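Local coordinates for acetyl xylan esterase (Metagenome, PDB 6XYC), which probably hydrolyses acetyl and feruloyl esters on xylan, using an alpha/beta-hydrolase fold, at residues E5-T10 / I63-L68; V132-K137 / D218-L223; H25-Y30 / R99-N104. One frame throughout, in Å; residues are numbered along the deposited sequence.

Contact 1 of 3, residues E5-T10 / I63-L68; sequences EDTYST and IGAPLL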
loop_
_atom_site.group_PDB
_atom_site.type_symbol
_atom_site.label_atom_id
_atom_site.label_comp_id
_atom_site.label_asym_id
_atom_site.label_seq_id
_atom_site.Cartn_x
_atom_site.Cartn_y
_atom_site.Cartn_z
ATOM N N GLU A 5 19.196 8.926 -10.377
ATOM C CA GLU A 5 20.310 9.037 -9.443
ATOM C C GLU A 5 20.355 10.397 -8.759
ATOM O O GLU A 5 20.749 10.488 -7.591
ATOM C CB GLU A 5 21.627 8.779 -10.177
ATOM C CG GLU A 5 22.835 8.574 -9.287
ATOM C CD GLU A 5 23.593 9.856 -9.026
ATOM O OE1 GLU A 5 23.361 10.852 -9.741
ATOM O OE2 GLU A 5 24.426 9.867 -8.099
ATOM N N ASP A 6 19.964 11.461 -9.461
ATOM C CA ASP A 6 20.053 12.807 -8.908
ATOM C C ASP A 6 18.877 13.166 -8.010
ATOM O O ASP A 6 18.801 14.310 -7.546
ATOM C CB ASP A 6 20.177 13.838 -10.036
ATOM C CG ASP A 6 18.944 13.905 -10.911
ATOM O OD1 ASP A 6 18.816 14.888 -11.670
ATOM O OD2 ASP A 6 18.109 12.976 -10.849
ATOM N N THR A 7 17.966 12.230 -7.738
ATOM C CA THR A 7 16.856 12.516 -6.837
ATOM C C THR A 7 17.181 12.225 -5.379
ATOM O O THR A 7 16.451 12.690 -4.495
ATOM C CB THR A 7 15.612 11.703 -7.229
ATOM O OG1 THR A 7 15.908 10.300 -7.154
ATOM C CG2 THR A 7 15.163 12.054 -8.635
ATOM N N TYR A 8 18.256 11.488 -5.099
ATOM C CA TYR A 8 18.564 11.074 -3.738
ATOM C C TYR A 8 20.037 11.295 -3.418
ATOM O O TYR A 8 20.905 11.233 -4.293
ATOM C CB TYR A 8 18.193 9.589 -3.498
ATOM C CG TYR A 8 18.871 8.584 -4.421
ATOM C CD1 TYR A 8 20.055 7.955 -4.049
ATOM C CD2 TYR A 8 18.319 8.251 -5.653
ATOM C CE1 TYR A 8 20.676 7.039 -4.886
ATOM C CE2 TYR A 8 18.934 7.336 -6.494
ATOM C CZ TYR A 8 20.108 6.731 -6.105
ATOM O OH TYR A 8 20.723 5.820 -6.933
ATOM N N SER A 9 20.301 11.550 -2.136
ATOM C CA SER A 9 21.655 11.703 -1.622
ATOM C C SER A 9 22.219 10.412 -1.049
ATOM O O SER A 9 23.446 10.264 -0.975
ATOM C CB SER A 9 21.685 12.780 -0.532
ATOM O OG SER A 9 20.877 12.393 0.568
ATOM N N THR A 10 21.353 9.481 -0.658
ATOM C CA THR A 10 21.743 8.268 0.040
ATOM C C THR A 10 20.780 7.169 -0.375
ATOM O O THR A 10 19.576 7.410 -0.507
ATOM C CB THR A 10 21.706 8.463 1.558
ATOM O OG1 THR A 10 22.432 9.643 1.911
ATOM C CG2 THR A 10 22.317 7.275 2.266
ATOM N N ILE A 63 7.065 6.272 -8.867
ATOM C CA ILE A 63 6.568 7.369 -8.037
ATOM C C ILE A 63 7.567 7.800 -6.971
ATOM O O ILE A 63 7.220 8.549 -6.053
ATOM C CB ILE A 63 5.228 6.983 -7.378
ATOM C CG1 ILE A 63 5.456 5.976 -6.239
ATOM C CG2 ILE A 63 4.265 6.391 -8.398
ATOM C CD1 ILE A 63 4.198 5.346 -5.678
ATOM N N GLY A 64 8.811 7.340 -7.077
ATOM C CA GLY A 64 9.787 7.667 -6.053
ATOM C C GLY A 64 10.296 9.088 -6.164
ATOM O O GLY A 64 10.425 9.793 -5.159
ATOM N N ALA A 65 10.584 9.535 -7.384
ATOM C CA ALA A 65 11.187 10.851 -7.563
ATOM C C ALA A 65 10.331 11.973 -6.988
ATOM O O ALA A 65 10.866 12.789 -6.221
ATOM C CB ALA A 65 11.480 11.094 -9.047
ATOM N N PRO A 66 9.034 12.088 -7.304
ATOM C CA PRO A 66 8.258 13.202 -6.719
ATOM C C PRO A 66 8.296 13.219 -5.200
ATOM O O PRO A 66 8.399 14.295 -4.597
ATOM C CB PRO A 66 6.838 12.974 -7.260
ATOM C CG PRO A 66 6.820 11.535 -7.742
ATOM C CD PRO A 66 8.220 11.235 -8.186
ATOM N N LEU A 67 8.224 12.050 -4.564
ATOM C CA LEU A 67 8.286 11.989 -3.108
ATOM C C LEU A 67 9.625 12.494 -2.587
ATOM O O LEU A 67 9.674 13.240 -1.603
ATOM C CB LEU A 67 8.036 10.559 -2.637
ATOM C CG LEU A 67 6.628 10.031 -2.923
ATOM C CD1 LEU A 67 6.491 8.571 -2.486
ATOM C CD2 LEU A 67 5.592 10.897 -2.238
ATOM N N LEU A 68 10.725 12.100 -3.230
ATOM C CA LEU A 68 12.036 12.579 -2.803
ATOM C C LEU A 68 12.156 14.087 -2.978
ATOM O O LEU A 68 12.649 14.787 -2.086
ATOM C CB LEU A 68 13.132 11.850 -3.587
ATOM C CG LEU A 68 13.283 10.370 -3.224
ATOM C CD1 LEU A 68 14.016 9.603 -4.309
ATOM C CD2 LEU A 68 13.991 10.223 -1.875
#
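Thr7 meets the helix with both of its branches. Thr7 CG2 abuts Ala65 CB at 3.8 Å, while Thr7 OG1 lies 3.5 Å from Leu68 CD1, hydroxyl against methyl. The side chains of Thr7 and Leu68 cross at about a right angle, and the backbone shares in the contact, for Leu68 CB comes within 3.5 Å of Thr7 O. Tyr8 adds only its root, with CB 4.3 Å from Leu68 CD1, since its ring leads off from the helix. With chi1 at 60°, Thr7 OG1 lies between the backbone N and the carbonyl carbon, where it donates a hydrogen bond to Ala4 O. A second shell fixes the two parts: the backbone of Thr7 bonds to that of Lys33, and Leu68 N bonds to Gly64 O at 3.0 Å, past the kink at Pro66. Leu68 also packs on Tyr30 and Val74, within the sheet that helix 56-69 covers. No hydrogen bond joins the two segments: the hold between them is van der Waals contact, with methyls on both sides and the two Thr7 oxygens against Leu68 carbons, while the hydroxyl spends its polarity on its own loop.

Contact 2 of 3, residues V132-K137 / D218-L223; sequences VTNGVK and DDPDIL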
loop_
_atom_site.group_PDB
_atom_site.type_symbol
_atom_site.label_atom_id
_atom_site.label_comp_id
_atom_site.label_asym_id
_atom_site.label_seq_id
_atom_site.Cartn_x
_atom_site.Cartn_y
_atom_site.Cartn_z
ATOM N N VAL A 132 -6.406 0.702 7.325
ATOM C CA VAL A 132 -7.626 0.341 8.043
ATOM C C VAL A 132 -7.364 -0.664 9.148
ATOM O O VAL A 132 -8.317 -1.126 9.782
ATOM C CB VAL A 132 -8.716 -0.195 7.096
ATOM C CG1 VAL A 132 -9.094 0.871 6.057
ATOM C CG2 VAL A 132 -8.274 -1.482 6.431
ATOM N N THR A 133 -6.099 -1.021 9.412
ATOM C CA THR A 133 -5.794 -1.987 10.462
ATOM C C THR A 133 -4.699 -1.485 11.397
ATOM O O THR A 133 -3.978 -2.283 11.998
ATOM C CB THR A 133 -5.411 -3.342 9.863
ATOM O OG1 THR A 133 -4.293 -3.191 8.986
ATOM C CG2 THR A 133 -6.577 -3.948 9.092
ATOM N N ASN A 134 -4.553 -0.168 11.531
ATOM C CA ASN A 134 -3.720 0.375 12.598
ATOM C C ASN A 134 -4.168 -0.202 13.936
ATOM O O ASN A 134 -5.330 -0.054 14.324
ATOM C CB ASN A 134 -3.810 1.903 12.630
ATOM C CG ASN A 134 -2.909 2.578 11.603
ATOM O OD1 ASN A 134 -2.119 1.930 10.917
ATOM N ND2 ASN A 134 -3.018 3.902 11.508
ATOM N N GLY A 135 -3.252 -0.870 14.638
ATOM C CA GLY A 135 -3.562 -1.414 15.948
ATOM C C GLY A 135 -4.389 -2.679 15.947
ATOM O O GLY A 135 -4.849 -3.105 17.015
ATOM N N VAL A 136 -4.577 -3.305 14.790
ATOM C CA VAL A 136 -5.429 -4.480 14.644
ATOM C C VAL A 136 -4.541 -5.702 14.459
ATOM O O VAL A 136 -3.703 -5.734 13.549
ATOM C CB VAL A 136 -6.405 -4.322 13.463
ATOM C CG1 VAL A 136 -7.086 -5.655 13.152
ATOM C CG2 VAL A 136 -7.426 -3.234 13.762
ATOM N N LYS A 137 -4.728 -6.710 15.314
ATOM C CA LYS A 137 -3.928 -7.926 15.242
ATOM C C LYS A 137 -4.548 -8.967 14.320
ATOM O O LYS A 137 -3.848 -9.572 13.502
ATOM C CB LYS A 137 -3.736 -8.522 16.645
ATOM C CG LYS A 137 -2.319 -9.004 16.942
ATOM C CD LYS A 137 -1.942 -10.212 16.106
ATOM C CE LYS A 137 -0.460 -10.536 16.243
ATOM N NZ LYS A 137 -0.079 -11.827 15.590
ATOM N N ASP A 218 -11.795 6.456 12.963
ATOM C CA ASP A 218 -10.485 6.774 13.511
ATOM C C ASP A 218 -9.335 6.443 12.567
ATOM O O ASP A 218 -8.172 6.579 12.966
ATOM C CB ASP A 218 -10.262 6.030 14.835
ATOM C CG ASP A 218 -11.139 6.550 15.956
ATOM O OD1 ASP A 218 -11.567 7.721 15.891
ATOM O OD2 ASP A 218 -11.400 5.787 16.911
ATOM N N ASP A 219 -9.617 6.011 11.340
ATOM C CA ASP A 219 -8.548 5.658 10.421
ATOM C C ASP A 219 -7.759 6.903 10.013
ATOM O O ASP A 219 -8.301 8.013 9.998
ATOM C CB ASP A 219 -9.109 4.990 9.170
ATOM C CG ASP A 219 -9.661 3.613 9.442
ATOM O OD1 ASP A 219 -9.267 2.995 10.452
ATOM O OD2 ASP A 219 -10.487 3.140 8.638
ATOM N N PRO A 220 -6.479 6.747 9.672
ATOM C CA PRO A 220 -5.739 7.877 9.093
ATOM C C PRO A 220 -6.401 8.359 7.809
ATOM O O PRO A 220 -7.113 7.616 7.128
ATOM C CB PRO A 220 -4.340 7.300 8.824
ATOM C CG PRO A 220 -4.515 5.796 8.848
ATOM C CD PRO A 220 -5.652 5.533 9.797
ATOM N N ASP A 221 -6.164 9.629 7.482
ATOM C CA ASP A 221 -6.715 10.201 6.259
ATOM C C ASP A 221 -6.206 9.445 5.039
ATOM O O ASP A 221 -5.080 8.935 5.019
ATOM C CB ASP A 221 -6.331 11.675 6.129
ATOM C CG ASP A 221 -6.984 12.546 7.182
ATOM O OD1 ASP A 221 -7.615 12.002 8.106
ATOM O OD2 ASP A 221 -6.854 13.781 7.076
ATOM N N ILE A 222 -7.028 9.396 3.994
ATOM C CA ILE A 222 -6.648 8.714 2.764
ATOM C C ILE A 222 -6.891 9.622 1.568
ATOM O O ILE A 222 -7.871 10.375 1.533
ATOM C CB ILE A 222 -7.410 7.382 2.595
ATOM C CG1 ILE A 222 -6.856 6.609 1.399
ATOM C CG2 ILE A 222 -8.906 7.625 2.405
ATOM C CD1 ILE A 222 -7.365 5.172 1.294
ATOM N N LEU A 223 -5.983 9.556 0.597
ATOM C CA LEU A 223 -6.179 10.137 -0.722
ATOM C C LEU A 223 -6.312 8.999 -1.723
ATOM O O LEU A 223 -5.459 8.104 -1.770
ATOM C CB LEU A 223 -5.014 11.053 -1.103
ATOM C CG LEU A 223 -5.033 11.635 -2.521
ATOM C CD1 LEU A 223 -6.129 12.656 -2.702
ATOM C CD2 LEU A 223 -3.671 12.250 -2.836
HETATM O O HOH W 1 -6.340 1.981 10.789
#
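Asp219 turns its carboxylate to Val132 and reaches the other loop through a water. From CB, the chain swings with CG anti to the carbonyl carbon (chi1 -70°), which brings Asp219 CG to 4.1 Å from Val132 CA. Beyond it the oxygens divide their tasks. Asp219 OD1 accepts a hydrogen from a water at 3.1 Å, and the same water accepts from Asn134 N at 2.9 Å, making a one-water bridge across the contact. Asp219 OD2 lies 3.7 Å from Val132 CG1 and, on its own side, accepts from the backbone N of Asp216. Were the carboxylate replaced by the methyl of an alanine, the water is likely to lose its tie to the 218-223 loop and the Asp216 amide its acceptor. Next along, Asn134 and Pro220 approach from opposite directions, and Asn134 ND2 rests 3.5 Å from Pro220 CD; its hydrogen bond goes to Val162 O. The turn that presents Asn134 is a type II beta turn from Thr133 to Val136, with Gly135 at its positive phi. The contact thus ties the loop after helix 122-131 to the approach to strand 222-227, which lies between strands 164-168 and 252-257. Helix 236-248 packs against both segments, Val132 and Ile222 each touching its Tyr245.

Contact 3 of 3, residues H25-Y30 / R99-N104; sequences HNLDIY and RYVRSN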
loop_
_atom_site.group_PDB
_atom_site.type_symbol
_atom_site.label_atom_id
_atom_site.label_comp_id
_atom_site.label_asym_id
_atom_site.label_seq_id
_atom_site.Cartn_x
_atom_site.Cartn_y
_atom_site.Cartn_z
ATOM N N HIS A 25 11.403 -10.302 1.053
ATOM C CA HIS A 25 11.395 -9.510 2.274
ATOM C C HIS A 25 12.516 -8.476 2.275
ATOM O O HIS A 25 13.060 -8.142 3.332
ATOM C CB HIS A 25 11.499 -10.414 3.503
ATOM C CG HIS A 25 10.235 -11.151 3.817
ATOM N ND1 HIS A 25 10.229 -12.375 4.451
ATOM C CD2 HIS A 25 8.936 -10.839 3.585
ATOM C CE1 HIS A 25 8.981 -12.787 4.595
ATOM N NE2 HIS A 25 8.177 -11.872 4.080
ATOM N N ASN A 26 12.877 -7.979 1.098
ATOM C CA ASN A 26 13.838 -6.896 0.965
ATOM C C ASN A 26 13.124 -5.577 0.703
ATOM O O ASN A 26 11.994 -5.540 0.216
ATOM C CB ASN A 26 14.825 -7.172 -0.169
ATOM C CG ASN A 26 15.840 -8.234 0.182
ATOM O OD1 ASN A 26 15.977 -8.633 1.335
ATOM N ND2 ASN A 26 16.576 -8.691 -0.830
ATOM N N LEU A 27 13.812 -4.486 1.021
ATOM C CA LEU A 27 13.331 -3.155 0.686
ATOM C C LEU A 27 14.509 -2.284 0.282
ATOM O O LEU A 27 15.669 -2.623 0.527
ATOM C CB LEU A 27 12.572 -2.517 1.859
ATOM C CG LEU A 27 13.212 -2.528 3.244
ATOM C CD1 LEU A 27 14.242 -1.432 3.381
ATOM C CD2 LEU A 27 12.108 -2.390 4.294
ATOM N N ASP A 28 14.195 -1.160 -0.355
ATOM C CA ASP A 28 15.177 -0.148 -0.719
ATOM C C ASP A 28 14.821 1.150 -0.010
ATOM O O ASP A 28 13.640 1.491 0.116
ATOM C CB ASP A 28 15.215 0.072 -2.230
ATOM C CG ASP A 28 15.454 -1.208 -3.005
ATOM O OD1 ASP A 28 16.135 -2.114 -2.472
ATOM O OD2 ASP A 28 14.951 -1.298 -4.141
ATOM N N ILE A 29 15.837 1.876 0.454
ATOM C CA ILE A 29 15.635 3.135 1.167
ATOM C C ILE A 29 16.402 4.232 0.443
ATOM O O ILE A 29 17.594 4.077 0.167
ATOM C CB ILE A 29 16.095 3.035 2.633
ATOM C CG1 ILE A 29 15.325 1.941 3.373
ATOM C CG2 ILE A 29 15.915 4.372 3.331
ATOM C CD1 ILE A 29 15.855 1.655 4.762
ATOM N N TYR A 30 15.728 5.342 0.151
ATOM C CA TYR A 30 16.332 6.500 -0.499
ATOM C C TYR A 30 16.057 7.747 0.333
ATOM O O TYR A 30 14.928 7.954 0.784
ATOM C CB TYR A 30 15.781 6.707 -1.914
ATOM C CG TYR A 30 15.946 5.526 -2.838
ATOM C CD1 TYR A 30 17.081 5.386 -3.618
ATOM C CD2 TYR A 30 14.957 4.556 -2.941
ATOM C CE1 TYR A 30 17.233 4.313 -4.471
ATOM C CE2 TYR A 30 15.102 3.474 -3.787
ATOM C CZ TYR A 30 16.245 3.358 -4.553
ATOM O OH TYR A 30 16.402 2.289 -5.403
ATOM N N ARG A 99 7.330 -2.076 10.676
ATOM C CA ARG A 99 8.004 -2.210 11.965
ATOM C C ARG A 99 9.512 -2.045 11.817
ATOM O O ARG A 99 10.170 -1.442 12.675
ATOM C CB ARG A 99 7.678 -3.571 12.579
ATOM C CG ARG A 99 6.220 -3.760 12.977
ATOM C CD ARG A 99 6.054 -4.961 13.899
ATOM N NE ARG A 99 6.449 -6.223 13.271
ATOM C CZ ARG A 99 5.623 -7.016 12.597
ATOM N NH1 ARG A 99 4.347 -6.685 12.453
ATOM N NH2 ARG A 99 6.072 -8.144 12.064
ATOM N N TYR A 100 10.078 -2.585 10.736
ATOM C CA TYR A 100 11.513 -2.458 10.514
ATOM C C TYR A 100 11.912 -1.001 10.336
ATOM O O TYR A 100 12.916 -0.545 10.897
ATOM C CB TYR A 100 11.933 -3.272 9.293
ATOM C CG TYR A 100 13.403 -3.137 8.991
ATOM C CD1 TYR A 100 13.881 -2.109 8.190
ATOM C CD2 TYR A 100 14.315 -4.026 9.529
ATOM C CE1 TYR A 100 15.227 -1.982 7.922
ATOM C CE2 TYR A 100 15.659 -3.906 9.271
ATOM C CZ TYR A 100 16.113 -2.884 8.466
ATOM O OH TYR A 100 17.456 -2.769 8.202
ATOM N N VAL A 101 11.140 -0.256 9.543
ATOM C CA VAL A 101 11.471 1.138 9.270
ATOM C C VAL A 101 11.326 1.974 10.536
ATOM O O VAL A 101 12.209 2.768 10.879
ATOM C CB VAL A 101 10.587 1.679 8.131
ATOM C CG1 VAL A 101 10.784 3.169 7.975
ATOM C CG2 VAL A 101 10.896 0.953 6.826
ATOM N N ARG A 102 10.210 1.809 11.253
ATOM C CA ARG A 102 9.995 2.583 12.472
ATOM C C ARG A 102 11.078 2.286 13.499
ATOM O O ARG A 102 11.647 3.202 14.104
ATOM C CB ARG A 102 8.612 2.284 13.054
ATOM C CG ARG A 102 8.332 2.998 14.369
ATOM C CD ARG A 102 6.853 2.983 14.729
ATOM N NE ARG A 102 6.095 3.996 14.003
ATOM C CZ ARG A 102 5.143 3.725 13.119
ATOM N NH1 ARG A 102 4.821 2.469 12.847
ATOM N NH2 ARG A 102 4.508 4.713 12.503
ATOM N N SER A 103 11.382 1.001 13.707
ATOM C CA SER A 103 12.371 0.635 14.714
ATOM C C SER A 103 13.757 1.153 14.345
ATOM O O SER A 103 14.501 1.620 15.215
ATOM C CB SER A 103 12.402 -0.885 14.895
ATOM O OG SER A 103 13.393 -1.277 15.829
ATOM N N ASN A 104 14.120 1.083 13.064
ATOM C CA ASN A 104 15.464 1.415 12.610
ATOM C C ASN A 104 15.567 2.822 12.032
ATOM O O ASN A 104 16.559 3.138 11.370
ATOM C CB ASN A 104 15.918 0.385 11.575
ATOM C CG ASN A 104 16.123 -0.996 12.178
ATOM O OD1 ASN A 104 17.101 -1.229 12.892
ATOM N ND2 ASN A 104 15.200 -1.914 11.908
#
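Leu27 points one methyl, CD2, at the helix, and that methyl meets two residues at once: Tyr100 CD1 at 4.3 Å and Val101 CG2 at 4.4 Å. Its approach to the Tyr100 ring is oblique. On the other side of the ring plane stands Asn104, whose ND2 lies 3.2 Å above that face, offset toward the rim, so the aromatic group is held between a strand methyl and an amide from its own helix end. Tyr100 gains its position from an extended first torsion, CG lying anti to the backbone N (chi1 178°), which carries the ring out from the helix to Leu27. Ile29, two residues along the strand, faces the same helix at a longer range, with CD1 4.9 Å from Tyr100 CE1. Asn104 ND2 donates to Tyr100 O at 2.8 Å with an N-H...O angle of 150°, a bond that holds the amide against the ring face, and Asn104 N reaches the same oxygen as the helix stops. Farther out, the Tyr100 side chain touches Val15, Leu27 and Val101 both pack on Ile75 of strand 73-77, and His25 bonds to Asp93 farther along the same helix. Between segments 25-30 and 99-104 themselves no hydrogen bond passes: Leu27 CD2 makes a buried apolar contact, while the phenol end of Tyr100 is probably steadied by its bond to Tyr108 OH.

How the contacts relate
Contacts 1 and 3 meet at strand 26-32, their centres 16 Å apart: Leu68 CD2 of the first lies 3.6 Å from Tyr30 O of the third, and the Tyr8 and Tyr30 rings meet edge-to-face. Their segments interleave along the chain, and strand 26-32 offers Leu27 and Ile29 to helix 89-103 but Tyr30 to helix 56-69. Contact 2 stands apart, 27 Å from contact 1 and 20 Å from contact 3 between centres, yet reaches the same sheet. It also lies closest in sequence to the inhibitor pocket: helix 122-131 begins beside Ser121, the probable nucleophile, and strand 222-227 leads toward pocket residues Val232 and Val233.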